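Local coordinates for uncharacterized protein (Cricetid herpesvirus 2, PDB 4ZKQ) that probably binds host chemokines as a viral decoy receptor, consistent with a role in blunting the host immune response, at residues A[86-100]-A[156-169]. Numbering follows the deposited sequence.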
loop_
_atom_site.group_PDB
_atom_site.type_symbol
_atom_site.label_atom_id
_atom_site.label_comp_id
_atom_site.label_asym_id
_atom_site.label_seq_id
_atom_site.Cartn_x
_atom_site.Cartn_y
_atom_site.Cartn_z
ATOM N N GLY A 86 -4.658 5.828 -6.337
ATOM C CA GLY A 86 -4.113 6.646 -5.274
ATOM C C GLY A 86 -2.976 7.489 -5.804
ATOM O O GLY A 86 -2.526 7.287 -6.929
ATOM N N ARG A 87 -2.520 8.441 -4.997
ATOM C CA ARG A 87 -1.371 9.263 -5.347
ATOM C C ARG A 87 -0.216 8.934 -4.421
ATOM O O ARG A 87 -0.376 8.922 -3.202
ATOM C CB ARG A 87 -1.725 10.751 -5.264
ATOM C CG ARG A 87 -2.888 11.122 -6.181
ATOM C CD ARG A 87 -3.169 12.615 -6.225
ATOM N NE ARG A 87 -4.317 12.902 -7.083
ATOM C CZ ARG A 87 -4.258 13.019 -8.406
ATOM N NH1 ARG A 87 -3.100 12.883 -9.042
ATOM N NH2 ARG A 87 -5.362 13.272 -9.100
ATOM N N ALA A 88 0.937 8.644 -5.010
ATOM C CA ALA A 88 2.125 8.317 -4.237
ATOM C C ALA A 88 3.167 9.413 -4.369
ATOM O O ALA A 88 3.341 9.987 -5.440
ATOM C CB ALA A 88 2.705 6.988 -4.688
ATOM N N VAL A 89 3.844 9.710 -3.267
ATOM C CA VAL A 89 5.052 10.512 -3.308
ATOM C C VAL A 89 6.216 9.696 -2.761
ATOM O O VAL A 89 6.190 9.229 -1.616
ATOM C CB VAL A 89 4.918 11.824 -2.510
ATOM C CG1 VAL A 89 6.202 12.634 -2.598
ATOM C CG2 VAL A 89 3.742 12.653 -3.031
ATOM N N LEU A 90 7.216 9.522 -3.617
ATOM C CA LEU A 90 8.504 8.942 -3.258
ATOM C C LEU A 90 9.437 10.044 -2.770
ATOM O O LEU A 90 9.614 11.049 -3.448
ATOM C CB LEU A 90 9.107 8.220 -4.472
ATOM C CG LEU A 90 10.585 7.818 -4.414
ATOM C CD1 LEU A 90 10.792 6.663 -3.449
ATOM C CD2 LEU A 90 11.112 7.459 -5.806
ATOM N N VAL A 91 10.019 9.864 -1.589
ATOM C CA VAL A 91 11.003 10.806 -1.061
ATOM C C VAL A 91 12.221 10.045 -0.568
ATOM O O VAL A 91 12.119 9.238 0.354
ATOM C CB VAL A 91 10.437 11.641 0.092
ATOM C CG1 VAL A 91 11.457 12.679 0.563
ATOM C CG2 VAL A 91 9.144 12.294 -0.321
ATOM N N GLY A 92 13.368 10.306 -1.183
ATOM C CA GLY A 92 14.584 9.581 -0.863
ATOM C C GLY A 92 15.666 10.490 -0.339
ATOM O O GLY A 92 15.731 11.668 -0.696
ATOM N N LYS A 93 16.506 9.940 0.525
ATOM C CA LYS A 93 17.641 10.676 1.058
ATOM C C LYS A 93 18.889 10.360 0.248
ATOM O O LYS A 93 19.244 9.195 0.071
ATOM C CB LYS A 93 17.867 10.344 2.531
ATOM C CG LYS A 93 19.130 10.976 3.077
ATOM C CD LYS A 93 18.998 11.333 4.538
ATOM C CE LYS A 93 20.287 11.930 5.064
ATOM N NZ LYS A 93 21.416 10.961 4.980
ATOM N N TRP A 94 19.540 11.413 -0.240
ATOM C CA TRP A 94 20.718 11.295 -1.093
ATOM C C TRP A 94 21.958 11.752 -0.334
ATOM O O TRP A 94 22.028 12.888 0.118
ATOM C CB TRP A 94 20.543 12.131 -2.363
ATOM C CG TRP A 94 21.687 12.026 -3.325
ATOM C CD1 TRP A 94 22.747 12.879 -3.437
ATOM C CD2 TRP A 94 21.884 11.007 -4.315
ATOM N NE1 TRP A 94 23.591 12.456 -4.438
ATOM C CE2 TRP A 94 23.084 11.309 -4.991
ATOM C CE3 TRP A 94 21.163 9.874 -4.696
ATOM C CZ2 TRP A 94 23.578 10.515 -6.023
ATOM C CZ3 TRP A 94 21.652 9.087 -5.723
ATOM C CH2 TRP A 94 22.851 9.412 -6.375
ATOM N N GLU A 95 22.923 10.856 -0.176
ATOM C CA GLU A 95 24.180 11.212 0.474
ATOM C C GLU A 95 25.240 10.204 0.079
ATOM O O GLU A 95 25.257 9.077 0.568
ATOM C CB GLU A 95 24.018 11.269 1.996
ATOM C CG GLU A 95 25.257 11.765 2.730
ATOM C CD GLU A 95 24.976 12.179 4.166
ATOM O OE1 GLU A 95 23.803 12.127 4.594
ATOM O OE2 GLU A 95 25.934 12.562 4.869
ATOM N N CYS A 96 26.095 10.610 -0.850
ATOM C CA CYS A 96 27.147 9.750 -1.363
ATOM C C CYS A 96 28.341 9.742 -0.417
ATOM O O CYS A 96 28.774 10.806 0.028
ATOM C CB CYS A 96 27.594 10.222 -2.743
ATOM S SG CYS A 96 26.449 9.848 -4.075
ATOM N N PRO A 97 28.874 8.549 -0.097
ATOM C CA PRO A 97 30.173 8.501 0.585
ATOM C C PRO A 97 31.236 9.341 -0.126
ATOM O O PRO A 97 31.091 9.652 -1.311
ATOM C CB PRO A 97 30.534 7.016 0.543
ATOM C CG PRO A 97 29.229 6.308 0.511
ATOM C CD PRO A 97 28.235 7.221 -0.162
ATOM N N ALA A 98 32.294 9.705 0.592
ATOM C CA ALA A 98 33.335 10.561 0.033
ATOM C C ALA A 98 34.014 9.910 -1.169
ATOM O O ALA A 98 34.330 10.579 -2.152
ATOM C CB ALA A 98 34.365 10.901 1.099
ATOM N N HIS A 99 34.216 8.599 -1.093
ATOM C CA HIS A 99 35.004 7.885 -2.093
ATOM C C HIS A 99 34.226 7.550 -3.367
ATOM O O HIS A 99 34.824 7.183 -4.380
ATOM C CB HIS A 99 35.566 6.599 -1.485
ATOM C CG HIS A 99 34.521 5.560 -1.183
ATOM N ND1 HIS A 99 34.165 4.592 -2.080
ATOM C CD2 HIS A 99 33.774 5.361 -0.068
ATOM C CE1 HIS A 99 33.226 3.816 -1.534
ATOM N NE2 HIS A 99 32.979 4.263 -0.329
ATOM N N VAL A 100 32.903 7.675 -3.323
ATOM C CA VAL A 100 32.081 7.347 -4.483
ATOM C C VAL A 100 31.757 8.620 -5.263
ATOM O O VAL A 100 31.401 9.651 -4.682
ATOM C CB VAL A 100 30.782 6.609 -4.074
ATOM C CG1 VAL A 100 29.984 7.423 -3.094
ATOM C CG2 VAL A 100 29.941 6.279 -5.297
ATOM N N ASP A 156 28.824 1.478 -6.990
ATOM C CA ASP A 156 28.720 2.209 -5.727
ATOM C C ASP A 156 27.527 3.168 -5.679
ATOM O O ASP A 156 27.316 3.843 -4.671
ATOM C CB ASP A 156 30.010 2.996 -5.473
ATOM C CG ASP A 156 31.208 2.096 -5.237
ATOM O OD1 ASP A 156 31.058 1.071 -4.538
ATOM O OD2 ASP A 156 32.300 2.412 -5.752
ATOM N N GLY A 157 26.764 3.233 -6.766
ATOM C CA GLY A 157 25.624 4.133 -6.845
ATOM C C GLY A 157 24.613 3.933 -5.728
ATOM O O GLY A 157 24.135 4.899 -5.133
ATOM N N HIS A 158 24.294 2.677 -5.437
ATOM C CA HIS A 158 23.323 2.352 -4.396
ATOM C C HIS A 158 23.690 2.945 -3.035
ATOM O O HIS A 158 22.816 3.191 -2.201
ATOM C CB HIS A 158 23.182 0.838 -4.268
ATOM C CG HIS A 158 24.373 0.172 -3.655
ATOM N ND1 HIS A 158 25.535 -0.067 -4.359
ATOM C CD2 HIS A 158 24.583 -0.302 -2.406
ATOM C CE1 HIS A 158 26.411 -0.661 -3.565
ATOM N NE2 HIS A 158 25.860 -0.815 -2.377
ATOM N N LEU A 159 24.979 3.183 -2.814
ATOM C CA LEU A 159 25.449 3.687 -1.526
ATOM C C LEU A 159 25.064 5.142 -1.283
ATOM O O LEU A 159 25.219 5.641 -0.173
ATOM C CB LEU A 159 26.971 3.550 -1.416
ATOM C CG LEU A 159 27.545 2.134 -1.460
ATOM C CD1 LEU A 159 29.059 2.191 -1.458
ATOM C CD2 LEU A 159 27.046 1.306 -0.287
ATOM N N CYS A 160 24.577 5.825 -2.315
ATOM C CA CYS A 160 24.179 7.225 -2.168
ATOM C C CYS A 160 22.736 7.367 -1.657
ATOM O O CYS A 160 22.337 8.439 -1.206
ATOM C CB CYS A 160 24.335 7.963 -3.500
ATOM S SG CYS A 160 26.011 7.872 -4.219
ATOM N N ILE A 161 21.959 6.290 -1.726
ATOM C CA ILE A 161 20.566 6.336 -1.281
ATOM C C ILE A 161 20.429 5.655 0.080
ATOM O O ILE A 161 20.405 4.434 0.164
ATOM C CB ILE A 161 19.631 5.670 -2.306
ATOM C CG1 ILE A 161 19.828 6.304 -3.690
ATOM C CG2 ILE A 161 18.173 5.818 -1.869
ATOM C CD1 ILE A 161 19.367 5.434 -4.829
ATOM N N GLN A 162 20.348 6.453 1.142
ATOM C CA GLN A 162 20.276 5.920 2.504
ATOM C C GLN A 162 18.924 5.293 2.816
ATOM O O GLN A 162 18.841 4.282 3.513
ATOM C CB GLN A 162 20.552 7.015 3.529
ATOM C CG GLN A 162 22.025 7.236 3.823
ATOM C CD GLN A 162 22.749 7.884 2.669
ATOM O OE1 GLN A 162 22.138 8.555 1.837
ATOM N NE2 GLN A 162 24.060 7.689 2.609
ATOM N N GLU A 163 17.862 5.926 2.335
ATOM C CA GLU A 163 16.520 5.419 2.564
ATOM C C GLU A 163 15.543 6.028 1.574
ATOM O O GLU A 163 15.812 7.081 0.985
ATOM C CB GLU A 163 16.069 5.728 3.992
ATOM C CG GLU A 163 15.805 7.194 4.231
ATOM C CD GLU A 163 15.382 7.499 5.656
ATOM O OE1 GLU A 163 15.695 6.700 6.556
ATOM O OE2 GLU A 163 14.740 8.545 5.868
ATOM N N ALA A 164 14.405 5.363 1.403
ATOM C CA ALA A 164 13.336 5.881 0.571
ATOM C C ALA A 164 11.988 5.722 1.262
ATOM O O ALA A 164 11.598 4.627 1.676
ATOM C CB ALA A 164 13.331 5.188 -0.775
ATOM N N LEU A 165 11.300 6.847 1.384
ATOM C CA LEU A 165 9.927 6.896 1.849
ATOM C C LEU A 165 8.977 6.860 0.672
ATOM O O LEU A 165 9.174 7.587 -0.302
ATOM C CB LEU A 165 9.688 8.175 2.661
ATOM C CG LEU A 165 8.235 8.516 3.007
ATOM C CD1 LEU A 165 7.666 7.521 4.010
ATOM C CD2 LEU A 165 8.126 9.945 3.523
ATOM N N ILE A 166 7.951 6.022 0.764
ATOM C CA ILE A 166 6.810 6.127 -0.126
ATOM C C ILE A 166 5.582 6.446 0.711
ATOM O O ILE A 166 5.243 5.731 1.652
ATOM C CB ILE A 166 6.589 4.851 -0.944
ATOM C CG1 ILE A 166 7.773 4.646 -1.899
ATOM C CG2 ILE A 166 5.278 4.939 -1.730
ATOM C CD1 ILE A 166 7.786 3.327 -2.592
ATOM N N HIS A 167 4.950 7.558 0.370
ATOM C CA HIS A 167 3.680 7.939 0.944
ATOM C C HIS A 167 2.633 7.641 -0.106
ATOM O O HIS A 167 2.687 8.209 -1.193
ATOM C CB HIS A 167 3.662 9.423 1.327
ATOM C CG HIS A 167 2.379 9.864 1.939
ATOM N ND1 HIS A 167 1.229 10.071 1.192
ATOM C CD2 HIS A 167 2.036 10.115 3.221
ATOM C CE1 HIS A 167 0.250 10.436 1.995
ATOM N NE2 HIS A 167 0.712 10.472 3.235
ATOM N N PHE A 168 1.719 6.724 0.193
ATOM C CA PHE A 168 0.608 6.411 -0.706
ATOM C C PHE A 168 -0.699 6.929 -0.119
ATOM O O PHE A 168 -1.172 6.438 0.914
ATOM C CB PHE A 168 0.525 4.902 -0.948
ATOM C CG PHE A 168 -0.467 4.502 -2.013
ATOM C CD1 PHE A 168 -0.146 4.608 -3.356
ATOM C CD2 PHE A 168 -1.706 4.000 -1.670
ATOM C CE1 PHE A 168 -1.058 4.235 -4.338
ATOM C CE2 PHE A 168 -2.617 3.626 -2.644
ATOM C CZ PHE A 168 -2.294 3.745 -3.977
ATOM N N LYS A 169 -1.264 7.946 -0.756
ATOM C CA LYS A 169 -2.550 8.480 -0.326
ATOM C C LYS A 169 -3.651 7.690 -1.006
ATOM O O LYS A 169 -3.867 7.809 -2.213
ATOM C CB LYS A 169 -2.686 9.970 -0.639
ATOM C CG LYS A 169 -3.914 10.567 0.029
ATOM C CD LYS A 169 -3.986 12.073 -0.090
ATOM C CE LYS A 169 -4.962 12.637 0.936
ATOM N NZ LYS A 169 -5.067 14.120 0.864
HETATM O O HOH W 1 0.915 10.886 -1.505
#
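Strands 86-94 and 161-169 are antiparallel neighbours in the interior of a seven-strand mixed sheet, paired from Arg87-Lys169 to Trp94-Ile161. Val91 and Leu165 form a hydrogen-bonded pair: Val91 N to Leu165 O and Leu165 N to Val91 O are both 2.7 Å. On one face, Leu90 CD1 reaches Ile166 CG1 at 3.9 Å and also touches Ala164 CB. Ala88 CB meets the edge of the Phe168 ring. Val91 and Leu165 lie on the other face, where helix 44-51 packs against them. There, a water links Arg87 O to His167 ND1, while His167 NE2 bonds to Thr51 O.

A beta bulge interrupts the pairing near Lys93: Lys93 N bonds to Glu163 O, but Lys93 O takes Gln162 N. The Gln162 side chain bends at chi2 (71°), and NE2 donates to a lone pair of Glu95 O at 2.7 Å. This bond lies in both the amide and carbonyl planes. Beyond the bulge, Glu95 N bonds to Cys160 O at 2.7 Å. The Cys96-Cys160 disulfide (SG to SG 2.0 Å, chi3 105°) crosslinks the segments. Cys160 CB sits over one Trp94 face in a CH-pi contact, 3.5 Å from the six-membered ring centroid. Phe121 meets Trp94 edge-to-face.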